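Local coordinates for protein RNA-directed RNA polymerase (Infectious pancreatic necrosis virus, PDB 3ZED) that catalyses RNA-templated synthesis of RNA from ribonucleoside triphosphates and probably exists both free and covalently linked to the viral genome, at residues A47-L52 with Y57-P62; H212-L217 with K235-H240; L345-T350 with E380-I385; H414-M419 with K779-E784; A604-Q609 with L636-R641. One frame throughout, in Å; residues are numbered along the deposited sequence.

Contact 1: A47-L52 with Y57-P62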
# COMPACT_ATOMS: atom_id res chain seq x y z
N ALA B 47 -1.64 -17.19 -27.70
CA ALA B 47 -0.38 -16.45 -27.83
C ALA B 47 0.23 -16.12 -26.47
O ALA B 47 1.44 -16.26 -26.30
CB ALA B 47 -0.60 -15.18 -28.62
N ALA B 48 -0.62 -15.76 -25.48
CA ALA B 48 -0.18 -15.46 -24.11
C ALA B 48 0.38 -16.71 -23.42
O ALA B 48 1.46 -16.64 -22.84
CB ALA B 48 -1.33 -14.87 -23.29
N ALA B 49 -0.33 -17.85 -23.53
CA ALA B 49 0.10 -19.11 -22.91
C ALA B 49 1.43 -19.59 -23.51
O ALA B 49 2.34 -19.93 -22.76
CB ALA B 49 -0.98 -20.18 -23.07
N GLN B 50 1.55 -19.54 -24.85
CA GLN B 50 2.75 -19.93 -25.60
C GLN B 50 3.97 -19.11 -25.15
O GLN B 50 5.03 -19.70 -24.89
CB GLN B 50 2.51 -19.76 -27.10
CG GLN B 50 3.57 -20.39 -28.00
CD GLN B 50 3.37 -19.93 -29.43
OE1 GLN B 50 3.46 -18.73 -29.74
NE2 GLN B 50 3.03 -20.88 -30.32
N PHE B 51 3.83 -17.76 -25.05
CA PHE B 51 4.87 -16.83 -24.59
C PHE B 51 5.34 -17.18 -23.17
O PHE B 51 6.55 -17.17 -22.91
CB PHE B 51 4.33 -15.38 -24.64
CG PHE B 51 5.17 -14.32 -23.96
CD1 PHE B 51 6.19 -13.66 -24.65
CD2 PHE B 51 4.93 -13.96 -22.64
CE1 PHE B 51 6.94 -12.65 -24.03
CE2 PHE B 51 5.68 -12.95 -22.02
CZ PHE B 51 6.68 -12.31 -22.72
N LEU B 52 4.39 -17.45 -22.24
CA LEU B 52 4.73 -17.80 -20.85
C LEU B 52 5.41 -19.17 -20.79
O LEU B 52 6.36 -19.35 -20.02
CB LEU B 52 3.49 -17.75 -19.95
CG LEU B 52 2.84 -16.37 -19.76
CD1 LEU B 52 1.50 -16.49 -19.10
CD2 LEU B 52 3.73 -15.43 -18.97
N TYR B 57 7.34 -19.78 -17.48
CA TYR B 57 6.51 -19.18 -16.44
C TYR B 57 5.42 -20.19 -16.08
O TYR B 57 4.75 -20.72 -16.98
CB TYR B 57 5.93 -17.84 -16.90
CG TYR B 57 5.33 -17.05 -15.76
CD1 TYR B 57 4.04 -17.32 -15.30
CD2 TYR B 57 6.04 -16.03 -15.14
CE1 TYR B 57 3.48 -16.61 -14.24
CE2 TYR B 57 5.48 -15.29 -14.10
CZ TYR B 57 4.20 -15.58 -13.65
OH TYR B 57 3.65 -14.88 -12.62
N ARG B 58 5.23 -20.45 -14.77
CA ARG B 58 4.25 -21.44 -14.33
C ARG B 58 2.78 -21.03 -14.58
O ARG B 58 2.30 -19.99 -14.08
CB ARG B 58 4.45 -21.80 -12.85
N ILE B 59 2.07 -21.88 -15.36
CA ILE B 59 0.64 -21.80 -15.66
C ILE B 59 -0.04 -22.91 -14.86
O ILE B 59 0.36 -24.07 -14.99
CB ILE B 59 0.32 -21.90 -17.19
CG1 ILE B 59 1.08 -20.83 -18.00
CG2 ILE B 59 -1.20 -21.83 -17.45
CD1 ILE B 59 1.14 -21.08 -19.53
N LEU B 60 -1.02 -22.58 -14.02
CA LEU B 60 -1.70 -23.61 -13.22
C LEU B 60 -2.73 -24.36 -14.03
O LEU B 60 -3.25 -23.82 -15.01
CB LEU B 60 -2.40 -22.99 -11.99
CG LEU B 60 -1.59 -22.17 -10.97
CD1 LEU B 60 -2.41 -22.00 -9.71
CD2 LEU B 60 -0.28 -22.86 -10.58
N ARG B 61 -3.08 -25.60 -13.60
CA ARG B 61 -4.20 -26.35 -14.16
C ARG B 61 -5.46 -25.56 -13.71
O ARG B 61 -5.54 -25.22 -12.52
CB ARG B 61 -4.20 -27.82 -13.71
N PRO B 62 -6.32 -25.07 -14.64
CA PRO B 62 -7.39 -24.15 -14.21
C PRO B 62 -8.42 -24.80 -13.29
O PRO B 62 -8.85 -25.94 -13.51
CB PRO B 62 -8.01 -23.67 -15.53
CG PRO B 62 -7.65 -24.71 -16.53
CD PRO B 62 -6.33 -25.28 -16.10

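Contact 2: H212-L217 with K235-H240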
# COMPACT_ATOMS: atom_id res chain seq x y z
N HIS B 212 -9.99 -0.17 22.82
CA HIS B 212 -10.62 -1.13 23.74
C HIS B 212 -12.05 -1.49 23.29
O HIS B 212 -12.46 -2.64 23.44
CB HIS B 212 -10.63 -0.58 25.18
CG HIS B 212 -11.46 -1.39 26.15
ND1 HIS B 212 -11.00 -2.59 26.66
CD2 HIS B 212 -12.68 -1.14 26.66
CE1 HIS B 212 -11.96 -3.04 27.46
NE2 HIS B 212 -13.00 -2.20 27.48
N GLU B 213 -12.79 -0.51 22.73
CA GLU B 213 -14.17 -0.70 22.27
C GLU B 213 -14.26 -1.59 21.02
O GLU B 213 -15.31 -2.19 20.79
CB GLU B 213 -14.88 0.65 22.02
CG GLU B 213 -14.04 1.70 21.31
CD GLU B 213 -13.33 2.70 22.20
OE1 GLU B 213 -12.55 2.28 23.09
OE2 GLU B 213 -13.55 3.92 22.01
N ASP B 214 -13.17 -1.70 20.24
CA ASP B 214 -13.14 -2.52 19.03
C ASP B 214 -13.19 -4.03 19.36
O ASP B 214 -12.52 -4.49 20.31
CB ASP B 214 -11.90 -2.20 18.19
CG ASP B 214 -11.97 -0.89 17.43
OD1 ASP B 214 -12.99 -0.16 17.59
OD2 ASP B 214 -11.04 -0.60 16.66
N PRO B 215 -13.99 -4.81 18.59
CA PRO B 215 -14.08 -6.24 18.85
C PRO B 215 -12.79 -6.99 18.55
O PRO B 215 -12.03 -6.63 17.66
CB PRO B 215 -15.20 -6.71 17.92
CG PRO B 215 -15.20 -5.72 16.81
CD PRO B 215 -14.83 -4.42 17.44
N ASP B 216 -12.56 -8.04 19.32
CA ASP B 216 -11.46 -8.96 19.18
C ASP B 216 -11.65 -9.79 17.92
O ASP B 216 -12.76 -9.86 17.39
CB ASP B 216 -11.42 -9.90 20.41
CG ASP B 216 -11.08 -9.27 21.74
OD1 ASP B 216 -10.55 -8.14 21.76
OD2 ASP B 216 -11.29 -9.94 22.77
N LEU B 217 -10.58 -10.45 17.47
CA LEU B 217 -10.65 -11.34 16.32
C LEU B 217 -11.28 -12.67 16.75
O LEU B 217 -10.57 -13.63 17.05
CB LEU B 217 -9.23 -11.55 15.73
CG LEU B 217 -8.55 -10.31 15.16
CD1 LEU B 217 -7.08 -10.60 14.82
CD2 LEU B 217 -9.36 -9.74 14.00
N LYS B 235 -23.91 0.79 14.31
CA LYS B 235 -22.48 0.88 13.98
C LYS B 235 -21.95 -0.38 13.30
O LYS B 235 -22.33 -1.49 13.65
CB LYS B 235 -21.65 1.14 15.24
CG LYS B 235 -20.29 1.76 14.93
CD LYS B 235 -19.37 1.79 16.13
CE LYS B 235 -18.03 2.36 15.78
NZ LYS B 235 -17.10 2.34 16.93
N SER B 236 -21.02 -0.18 12.36
CA SER B 236 -20.28 -1.25 11.69
C SER B 236 -18.85 -1.13 12.15
O SER B 236 -18.29 -0.04 12.07
CB SER B 236 -20.39 -1.15 10.17
OG SER B 236 -19.68 -2.20 9.53
N TYR B 237 -18.28 -2.23 12.68
CA TYR B 237 -16.89 -2.30 13.15
C TYR B 237 -15.96 -2.87 12.06
O TYR B 237 -14.77 -3.06 12.29
CB TYR B 237 -16.78 -3.14 14.44
CG TYR B 237 -17.47 -2.50 15.62
CD1 TYR B 237 -16.79 -1.61 16.45
CD2 TYR B 237 -18.81 -2.78 15.91
CE1 TYR B 237 -17.42 -1.02 17.54
CE2 TYR B 237 -19.45 -2.17 16.98
CZ TYR B 237 -18.75 -1.31 17.81
OH TYR B 237 -19.38 -0.74 18.89
N LEU B 238 -16.53 -3.17 10.87
CA LEU B 238 -15.78 -3.67 9.71
C LEU B 238 -14.92 -2.57 9.14
O LEU B 238 -15.29 -1.40 9.28
CB LEU B 238 -16.72 -4.20 8.61
CG LEU B 238 -17.53 -5.47 8.89
CD1 LEU B 238 -18.63 -5.62 7.88
CD2 LEU B 238 -16.63 -6.71 8.88
N PRO B 239 -13.80 -2.88 8.44
CA PRO B 239 -13.00 -1.81 7.83
C PRO B 239 -13.73 -1.11 6.67
O PRO B 239 -14.60 -1.71 6.04
CB PRO B 239 -11.75 -2.55 7.32
CG PRO B 239 -11.75 -3.87 8.01
CD PRO B 239 -13.19 -4.21 8.19
N HIS B 240 -13.37 0.15 6.40
CA HIS B 240 -13.88 0.90 5.25
C HIS B 240 -13.39 0.23 3.96
O HIS B 240 -12.24 -0.22 3.90
CB HIS B 240 -13.41 2.37 5.33
CG HIS B 240 -13.56 3.14 4.05
ND1 HIS B 240 -14.76 3.76 3.70
CD2 HIS B 240 -12.65 3.37 3.06
CE1 HIS B 240 -14.53 4.34 2.53
NE2 HIS B 240 -13.28 4.13 2.11

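Contact 3: L345-T350 with E380-I385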
# COMPACT_ATOMS: atom_id res chain seq x y z
N LEU B 345 2.42 6.47 13.82
CA LEU B 345 3.65 6.85 14.50
C LEU B 345 4.80 6.90 13.50
O LEU B 345 5.05 5.93 12.78
CB LEU B 345 3.94 5.90 15.68
CG LEU B 345 2.75 5.58 16.63
CD1 LEU B 345 3.14 4.51 17.67
CD2 LEU B 345 2.24 6.83 17.36
N ASN B 346 5.48 8.05 13.44
CA ASN B 346 6.58 8.23 12.49
C ASN B 346 7.64 9.14 13.11
O ASN B 346 7.45 9.66 14.20
CB ASN B 346 6.09 8.76 11.13
CG ASN B 346 5.38 10.08 11.21
OD1 ASN B 346 5.97 11.11 11.52
ND2 ASN B 346 4.09 10.06 10.95
N ILE B 347 8.75 9.33 12.39
CA ILE B 347 9.92 10.11 12.83
C ILE B 347 9.57 11.58 13.20
O ILE B 347 10.30 12.18 13.98
CB ILE B 347 11.04 10.02 11.75
CG1 ILE B 347 12.44 10.33 12.32
CG2 ILE B 347 10.70 10.79 10.47
CD1 ILE B 347 13.63 9.78 11.49
N THR B 348 8.47 12.15 12.69
CA THR B 348 8.13 13.54 12.98
C THR B 348 7.39 13.67 14.32
O THR B 348 7.35 14.78 14.86
CB THR B 348 7.35 14.20 11.82
OG1 THR B 348 6.01 13.69 11.76
CG2 THR B 348 8.04 14.05 10.47
N ASN B 349 6.82 12.57 14.87
CA ASN B 349 6.07 12.63 16.13
C ASN B 349 6.53 11.57 17.15
O ASN B 349 5.99 11.51 18.25
CB ASN B 349 4.56 12.49 15.88
CG ASN B 349 4.12 11.18 15.23
OD1 ASN B 349 4.62 10.09 15.50
ND2 ASN B 349 3.09 11.26 14.41
N THR B 350 7.48 10.70 16.77
CA THR B 350 7.96 9.60 17.62
C THR B 350 9.43 9.34 17.31
O THR B 350 9.85 9.57 16.19
CB THR B 350 7.09 8.32 17.36
OG1 THR B 350 5.70 8.64 17.53
CG2 THR B 350 7.47 7.12 18.23
N GLU B 380 25.81 12.26 13.20
CA GLU B 380 25.03 11.05 13.43
C GLU B 380 24.41 10.55 12.13
O GLU B 380 23.94 11.35 11.31
CB GLU B 380 23.90 11.30 14.45
CG GLU B 380 24.36 11.64 15.86
CD GLU B 380 23.28 12.20 16.78
OE1 GLU B 380 22.15 12.44 16.30
OE2 GLU B 380 23.59 12.44 17.97
N ASP B 381 24.42 9.21 11.94
CA ASP B 381 23.81 8.56 10.79
C ASP B 381 22.31 8.55 10.99
O ASP B 381 21.85 8.64 12.12
CB ASP B 381 24.37 7.14 10.58
CG ASP B 381 25.85 7.08 10.23
OD1 ASP B 381 26.35 8.00 9.55
OD2 ASP B 381 26.51 6.09 10.62
N LEU B 382 21.56 8.45 9.92
CA LEU B 382 20.10 8.47 10.01
C LEU B 382 19.49 7.49 9.02
O LEU B 382 19.99 7.35 7.89
CB LEU B 382 19.63 9.91 9.70
CG LEU B 382 18.20 10.34 10.02
CD1 LEU B 382 17.92 10.28 11.54
CD2 LEU B 382 17.99 11.76 9.54
N VAL B 383 18.43 6.80 9.44
CA VAL B 383 17.70 5.88 8.59
C VAL B 383 16.20 6.17 8.73
O VAL B 383 15.72 6.48 9.82
CB VAL B 383 18.06 4.37 8.81
CG1 VAL B 383 17.56 3.82 10.15
CG2 VAL B 383 17.56 3.51 7.64
N MET B 384 15.49 6.10 7.61
CA MET B 384 14.04 6.30 7.54
C MET B 384 13.46 5.21 6.67
O MET B 384 14.09 4.83 5.67
CB MET B 384 13.65 7.69 7.01
CG MET B 384 14.16 8.82 7.87
SD MET B 384 13.48 10.35 7.26
CE MET B 384 14.60 11.52 7.96
N ILE B 385 12.29 4.68 7.05
CA ILE B 385 11.65 3.56 6.33
C ILE B 385 10.20 3.83 6.05
O ILE B 385 9.46 4.22 6.93
CB ILE B 385 11.82 2.21 7.09
CG1 ILE B 385 13.31 1.91 7.42
CG2 ILE B 385 11.19 1.03 6.33
CD1 ILE B 385 13.51 0.92 8.59

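Contact 4: H414-M419 with K779-E784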
# COMPACT_ATOMS: atom_id res chain seq x y z
N HIS B 414 7.42 -13.99 5.27
CA HIS B 414 7.54 -12.57 5.61
C HIS B 414 6.20 -12.06 6.15
O HIS B 414 6.16 -11.40 7.19
CB HIS B 414 7.96 -11.73 4.41
CG HIS B 414 9.41 -11.83 4.06
ND1 HIS B 414 9.83 -12.58 2.97
CD2 HIS B 414 10.49 -11.25 4.64
CE1 HIS B 414 11.15 -12.44 2.92
NE2 HIS B 414 11.59 -11.64 3.90
N MET B 415 5.09 -12.41 5.46
CA MET B 415 3.76 -12.00 5.90
C MET B 415 3.39 -12.68 7.22
O MET B 415 2.74 -12.06 8.06
CB MET B 415 2.71 -12.29 4.82
CG MET B 415 1.32 -11.86 5.23
SD MET B 415 0.23 -11.76 3.83
CE MET B 415 -1.30 -11.55 4.70
N GLN B 416 3.80 -13.95 7.39
CA GLN B 416 3.55 -14.70 8.61
C GLN B 416 4.23 -14.00 9.81
O GLN B 416 3.62 -13.92 10.88
CB GLN B 416 4.05 -16.13 8.46
CG GLN B 416 3.60 -17.04 9.59
CD GLN B 416 4.01 -18.45 9.32
OE1 GLN B 416 5.20 -18.74 9.13
NE2 GLN B 416 3.04 -19.34 9.28
N ALA B 417 5.47 -13.50 9.63
CA ALA B 417 6.21 -12.76 10.67
C ALA B 417 5.50 -11.43 10.99
O ALA B 417 5.44 -11.03 12.16
CB ALA B 417 7.65 -12.51 10.22
N MET B 418 4.91 -10.77 9.98
CA MET B 418 4.13 -9.54 10.19
C MET B 418 2.86 -9.88 11.01
O MET B 418 2.51 -9.14 11.93
CB MET B 418 3.77 -8.86 8.86
CG MET B 418 2.86 -7.62 9.01
SD MET B 418 3.44 -6.37 10.20
CE MET B 418 5.04 -5.89 9.45
N MET B 419 2.19 -11.01 10.68
CA MET B 419 1.00 -11.51 11.40
C MET B 419 1.35 -11.79 12.86
O MET B 419 0.57 -11.47 13.76
CB MET B 419 0.42 -12.77 10.72
CG MET B 419 -0.42 -12.46 9.50
SD MET B 419 -1.89 -11.48 9.90
CE MET B 419 -2.93 -11.87 8.48
N LYS B 779 5.95 -29.20 9.69
CA LYS B 779 5.68 -28.91 8.28
C LYS B 779 4.97 -27.58 8.21
O LYS B 779 4.06 -27.35 9.01
CB LYS B 779 4.82 -30.02 7.64
N SER B 780 5.36 -26.70 7.29
CA SER B 780 4.71 -25.39 7.19
C SER B 780 3.26 -25.51 6.68
O SER B 780 3.02 -26.00 5.57
CB SER B 780 5.50 -24.44 6.29
OG SER B 780 4.75 -23.29 5.96
N SER B 781 2.32 -25.03 7.48
CA SER B 781 0.91 -24.93 7.11
C SER B 781 0.77 -24.06 5.83
O SER B 781 -0.13 -24.30 5.03
CB SER B 781 0.13 -24.33 8.27
OG SER B 781 0.60 -23.03 8.58
N LEU B 782 1.68 -23.07 5.64
CA LEU B 782 1.70 -22.19 4.47
C LEU B 782 1.90 -23.00 3.17
O LEU B 782 1.22 -22.74 2.18
CB LEU B 782 2.76 -21.08 4.60
CG LEU B 782 2.67 -20.17 5.85
CD1 LEU B 782 3.71 -19.05 5.80
CD2 LEU B 782 1.28 -19.60 6.04
N THR B 783 2.76 -24.03 3.21
CA THR B 783 2.99 -24.95 2.09
C THR B 783 1.75 -25.85 1.90
O THR B 783 1.32 -26.06 0.76
CB THR B 783 4.26 -25.78 2.33
OG1 THR B 783 5.37 -24.88 2.38
CG2 THR B 783 4.49 -26.84 1.24
N GLU B 784 1.17 -26.35 3.01
CA GLU B 784 -0.03 -27.16 3.02
C GLU B 784 -1.21 -26.38 2.39
O GLU B 784 -1.92 -26.94 1.56
CB GLU B 784 -0.37 -27.62 4.46
CG GLU B 784 0.70 -28.52 5.05
CD GLU B 784 0.33 -29.21 6.34
OE1 GLU B 784 0.42 -28.55 7.41
OE2 GLU B 784 0.01 -30.42 6.31
O HOH W 1 3.15 -21.99 8.69

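Contact 5: A604-Q609 with L636-R641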
# COMPACT_ATOMS: atom_id res chain seq x y z
N ALA B 604 -19.21 19.04 -13.20
CA ALA B 604 -18.09 18.29 -12.63
C ALA B 604 -16.86 18.29 -13.54
O ALA B 604 -15.75 18.47 -13.05
CB ALA B 604 -18.50 16.87 -12.33
N GLU B 605 -17.07 18.13 -14.86
CA GLU B 605 -15.99 18.05 -15.84
C GLU B 605 -15.29 19.39 -16.00
O GLU B 605 -14.07 19.43 -16.17
CB GLU B 605 -16.52 17.53 -17.19
CG GLU B 605 -15.44 17.21 -18.23
CD GLU B 605 -14.29 16.32 -17.81
OE1 GLU B 605 -14.54 15.26 -17.18
OE2 GLU B 605 -13.13 16.67 -18.13
N ILE B 606 -16.05 20.50 -15.93
CA ILE B 606 -15.46 21.83 -16.05
C ILE B 606 -14.82 22.24 -14.70
O ILE B 606 -13.86 23.02 -14.69
CB ILE B 606 -16.47 22.88 -16.62
CG1 ILE B 606 -15.80 24.26 -16.94
CG2 ILE B 606 -17.73 23.02 -15.77
CD1 ILE B 606 -14.47 24.21 -17.84
N ALA B 607 -15.32 21.68 -13.58
CA ALA B 607 -14.75 21.90 -12.25
C ALA B 607 -13.40 21.18 -12.16
O ALA B 607 -12.43 21.76 -11.65
CB ALA B 607 -15.70 21.39 -11.17
N TYR B 608 -13.32 19.93 -12.72
CA TYR B 608 -12.10 19.11 -12.76
C TYR B 608 -10.99 19.88 -13.49
O TYR B 608 -9.84 19.81 -13.07
CB TYR B 608 -12.36 17.73 -13.43
CG TYR B 608 -11.10 17.11 -13.99
CD1 TYR B 608 -10.23 16.39 -13.17
CD2 TYR B 608 -10.71 17.34 -15.31
CE1 TYR B 608 -9.02 15.91 -13.65
CE2 TYR B 608 -9.49 16.88 -15.79
CZ TYR B 608 -8.65 16.16 -14.97
OH TYR B 608 -7.45 15.70 -15.46
N GLN B 609 -11.34 20.59 -14.58
CA GLN B 609 -10.42 21.39 -15.39
C GLN B 609 -9.72 22.45 -14.55
O GLN B 609 -8.51 22.62 -14.66
CB GLN B 609 -11.18 22.06 -16.56
CG GLN B 609 -11.63 21.08 -17.64
CD GLN B 609 -10.48 20.43 -18.39
OE1 GLN B 609 -9.57 21.10 -18.90
NE2 GLN B 609 -10.51 19.11 -18.46
N LEU B 636 -7.40 30.64 -14.44
CA LEU B 636 -8.27 31.82 -14.46
C LEU B 636 -9.14 31.84 -15.72
O LEU B 636 -10.32 32.20 -15.63
CB LEU B 636 -7.45 33.12 -14.32
CG LEU B 636 -6.75 33.36 -12.95
CD1 LEU B 636 -5.85 34.60 -13.00
CD2 LEU B 636 -7.75 33.52 -11.81
N ASP B 637 -8.60 31.39 -16.88
CA ASP B 637 -9.36 31.30 -18.13
C ASP B 637 -10.49 30.27 -18.01
O ASP B 637 -11.58 30.53 -18.50
CB ASP B 637 -8.44 30.97 -19.32
CG ASP B 637 -9.09 31.12 -20.69
OD1 ASP B 637 -9.40 32.27 -21.09
OD2 ASP B 637 -9.25 30.08 -21.38
N LYS B 638 -10.22 29.12 -17.34
CA LYS B 638 -11.22 28.07 -17.11
C LYS B 638 -12.31 28.57 -16.16
O LYS B 638 -13.48 28.23 -16.34
CB LYS B 638 -10.59 26.78 -16.53
CG LYS B 638 -9.65 26.00 -17.47
CD LYS B 638 -10.35 25.22 -18.57
CE LYS B 638 -9.34 24.80 -19.61
NZ LYS B 638 -9.94 24.77 -20.97
N ARG B 639 -11.93 29.39 -15.15
CA ARG B 639 -12.84 29.99 -14.18
C ARG B 639 -13.73 31.04 -14.84
O ARG B 639 -14.89 31.19 -14.46
CB ARG B 639 -12.05 30.62 -13.02
CG ARG B 639 -11.55 29.63 -11.98
CD ARG B 639 -10.88 30.39 -10.85
NE ARG B 639 -10.10 29.52 -9.97
CZ ARG B 639 -10.58 28.90 -8.90
NH1 ARG B 639 -11.85 29.06 -8.55
NH2 ARG B 639 -9.79 28.13 -8.17
N LYS B 640 -13.17 31.78 -15.83
CA LYS B 640 -13.88 32.81 -16.60
C LYS B 640 -14.91 32.16 -17.54
O LYS B 640 -16.00 32.71 -17.71
CB LYS B 640 -12.88 33.68 -17.39
N ARG B 641 -14.57 30.98 -18.12
CA ARG B 641 -15.44 30.20 -19.02
C ARG B 641 -16.66 29.68 -18.25
O ARG B 641 -17.75 29.58 -18.81
CB ARG B 641 -14.67 29.03 -19.66

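Contact 1: A47-L52 with Y57-P62
The ring of Tyr-57 meets the side chain of Leu-52 at its inner end: Leu-52 CD2 comes in obliquely, 3.9 Å from Tyr-57 CG, while the ring of Tyr-467 packs edge-to-face with the same phenol. The leucine and tyrosine side chains run side by side and point the same way, and the Tyr-57 ring, with CG anti to the backbone N (chi1 -168°), leads away from the helix until its OH bonds to the carbonyl of Lys-465. Behind this apolar pair the backbone is joined directly. Tyr-57 N donates to Leu-52 O at 2.8 Å, nearly straight at 170°, with the donor tilted from the carbonyl plane. A second apolar patch forms one turn earlier, where the delta methyl of Ile-59 lies over the helix. Ile-59 CD1 is 4.2 Å from Ala-49 CB and 4.1 Å from Leu-52 CB. The segment 57-62 then pairs by backbone bonds with strand 462-465, through Arg-58 and Leu-60. One directional bond in the last turn of helix 45-54 and an apolar flank beside it together imply a tight local return, in which the backbone bond sets the position of the chain and the leucine and isoleucine methyls pack between helix and loop.

Contact 2: H212-L217 with K235-H240
Asp-214 OD1 is where two groups of the segment 235-240 converge, neither by a bond: it lies at the edge of the Tyr-237 ring, near its plane and 4.2 Å from Tyr-237 CD1, and Lys-235 NZ stands 4.9 Å from the same Asp-214 OD1. That second distance exceeds a salt bridge, although the opposite charges would probably still attract each other. The real packing is apolar. Pro-215 and Tyr-237 cross obliquely, the proline meeting the root of the ring and not its hydroxyl end: Pro-215 CD is 3.6 Å from Tyr-237 CD1, and Pro-215 CG is 3.8 Å from Tyr-237 CB. The tyrosine is swung to this place by a first torsion that sets CG opposite its own carbonyl carbon (chi1 -67°). From within its own segment the extended Lys-235 chain lays its methylene CD over one face of the ring, 3.5 Å above the plane and displaced toward the rim, which would hinder rotation of the ring. Further out along the ring, the carbonyl Glu-213 O approaches Tyr-237 CE1 obliquely at 4.0 Å. The evidence is therefore of a proline-aromatic contact with charged groups at its border. In the fold, the segment 212-217 is a loop that follows helix 194-204, and Leu-217 pairs by backbone with Arg-435 and Asn-437. The other segment opens on strand 235-236, partner of strand 225-226 in a two-stranded antiparallel sheet, while Asp-214 and Pro-239 both rest on helix 326-340.

Contact 3: L345-T350 with E380-I385
Ile-347, held in an Asx turn, packs its side chain against strand 382-386, one of the two outer strands of a four-stranded antiparallel sheet in the palm region. The hairpin formed with strand 389-394 carries at its turn the Ala-Asp-Asn sequence known as motif C in birnaviral polymerases; the contact therefore packs on the first strand of the hairpin that bears this motif.

The apolar contact is borne by one methyl. Ile-347 CD1 is 3.8 Å from Met-384 CG and 4.1 Å from Met-384 CE, and the two side chains cross at about a right angle. It is put there by CG1 pointing opposite the main-chain nitrogen (chi1 -159°), which carries the longer branch out toward the strand. Leu-382 takes a lesser share: its CD1 is 4.3 Å from Ile-347 CD1. Ile-368, on helix 364-377, packs on the same isoleucine.

The polar interactions stay inside the loop and give it its shape. Asn-346 OD1 accepts twice from Thr-348: from the backbone N, in the carbonyl plane on a lone pair, which closes the Asx turn, and from OG1. Asn-346 ND2 donates to the carbonyl of Tyr-356. The carbonyl of Ile-347 itself is taken by Arg-695, tying the turn to a distant part of the chain.

A second asparagine grips the entry and exit of the turn with one atom: Asn-349 OD1 receives Asn-346 N at 3.0 Å, straight at 170° but 37° above the amide's carbonyl plane, and Thr-350 OG1 at 2.7 Å.

Contact 4: H414-M419 with K779-E784
Between Gln-416 in helix 412-426 and Leu-782 in the first turn of helix 781-789, the closest CA atoms are 8.8 Å apart, a spacing bridged by side chains and one water. Gln-416 leaves its helix with a trans first torsion (-169°) and continues extended, which brings its amide against the leucine. The amide slants across the leucine. Gln-416 NE2 is 3.5 Å from Leu-782 CG, and Gln-416 CD is 3.6 Å from Leu-782 CD1, so the amide group is pressed on the branched end of the leucine.

The polar part runs through the same nitrogen. Gln-416 NE2 donates to water 1 at 2.7 Å, and that water lies 2.8 Å from Ser-781 OG. NE2 also bonds to the carbonyl of Met-445, while Ser-781 OG is bonded to Asn-446. The buried amide nitrogen thus has two acceptors, which probably limits its rotation. Ser-780 is the N-cap of the later helix, its OG taking weak bonds from Leu-782 N and Thr-783 N.

The contact joins the palm to the C-terminal region. Helix 438-452 lies beside both partners, with Met-445 packed on Met-419, Pro-449 on Leu-782, and Ser-450 bonded to Leu-782 O, while helices 476-493 and 194-204 also pack on helix 412-426, both meeting Met-418.

Contact 5: A604-Q609 with L636-R641
Lys-638 lays its aliphatic chain over Gln-609 and Ile-606. Its methylene CD sits 3.8 Å from Gln-609 CB and 4.3 Å from Ile-606 CD1, while the next carbon, CE, is 3.8 Å from Gln-609 OE1. The ammonium itself makes no bond to the amide, as Lys-638 NZ is 4.2 Å from Gln-609 OE1. The contact is therefore one of methylenes and methyls, with the polar ends loosely gathered beyond them.

What places these groups is the bending of both long chains. Both bend at chi2 (-75° in Lys-638, -65° in Gln-609), which brings Lys-638 CD over Gln-609 CB, and the lysine bends again at chi4. The two chains pass each other at a slant, and the amide NE2 of Gln-609 falls at the edge of the Tyr-608 ring, in its plane. Ile-606 instead curls CD1 back toward the lysine.

The two segments run obliquely, more opposed than aligned, on helices 604-621 and 625-645, consecutive helices of the thumb joined by a three-residue link. Elsewhere along this helical hairpin Arg-639 forms a salt bridge to Glu-614, and Lys-638 also touches Ile-610. Helix 650-654 packs on both helices, with Phe-652 on Ala-604 and Ala-607 and Leu-653 on Arg-639.

Overall arrangement
Contact 4 is the buried one, and it alone joins distant sequence regions, palm with C-terminal part; its loop along the chain encloses contact 5, on the opposite side of the molecule's centre, about 52 Å away between centres. Contact 5 is a surface contact in the thumb. Contacts 1, 2 and 3 are partly buried and belong to the palm, yet none touches another. Helix 476-493 packs on segments of both contacts 3 and 4. Contact 1 alone has a direct hydrogen bond between its segments, and contact 4 uses a water; contacts 2 and 3 rely on apolar packing, with polar bonds in contact 3 shaping its loop, and contact 5 on lysine methylenes against a glutamine and an isoleucine.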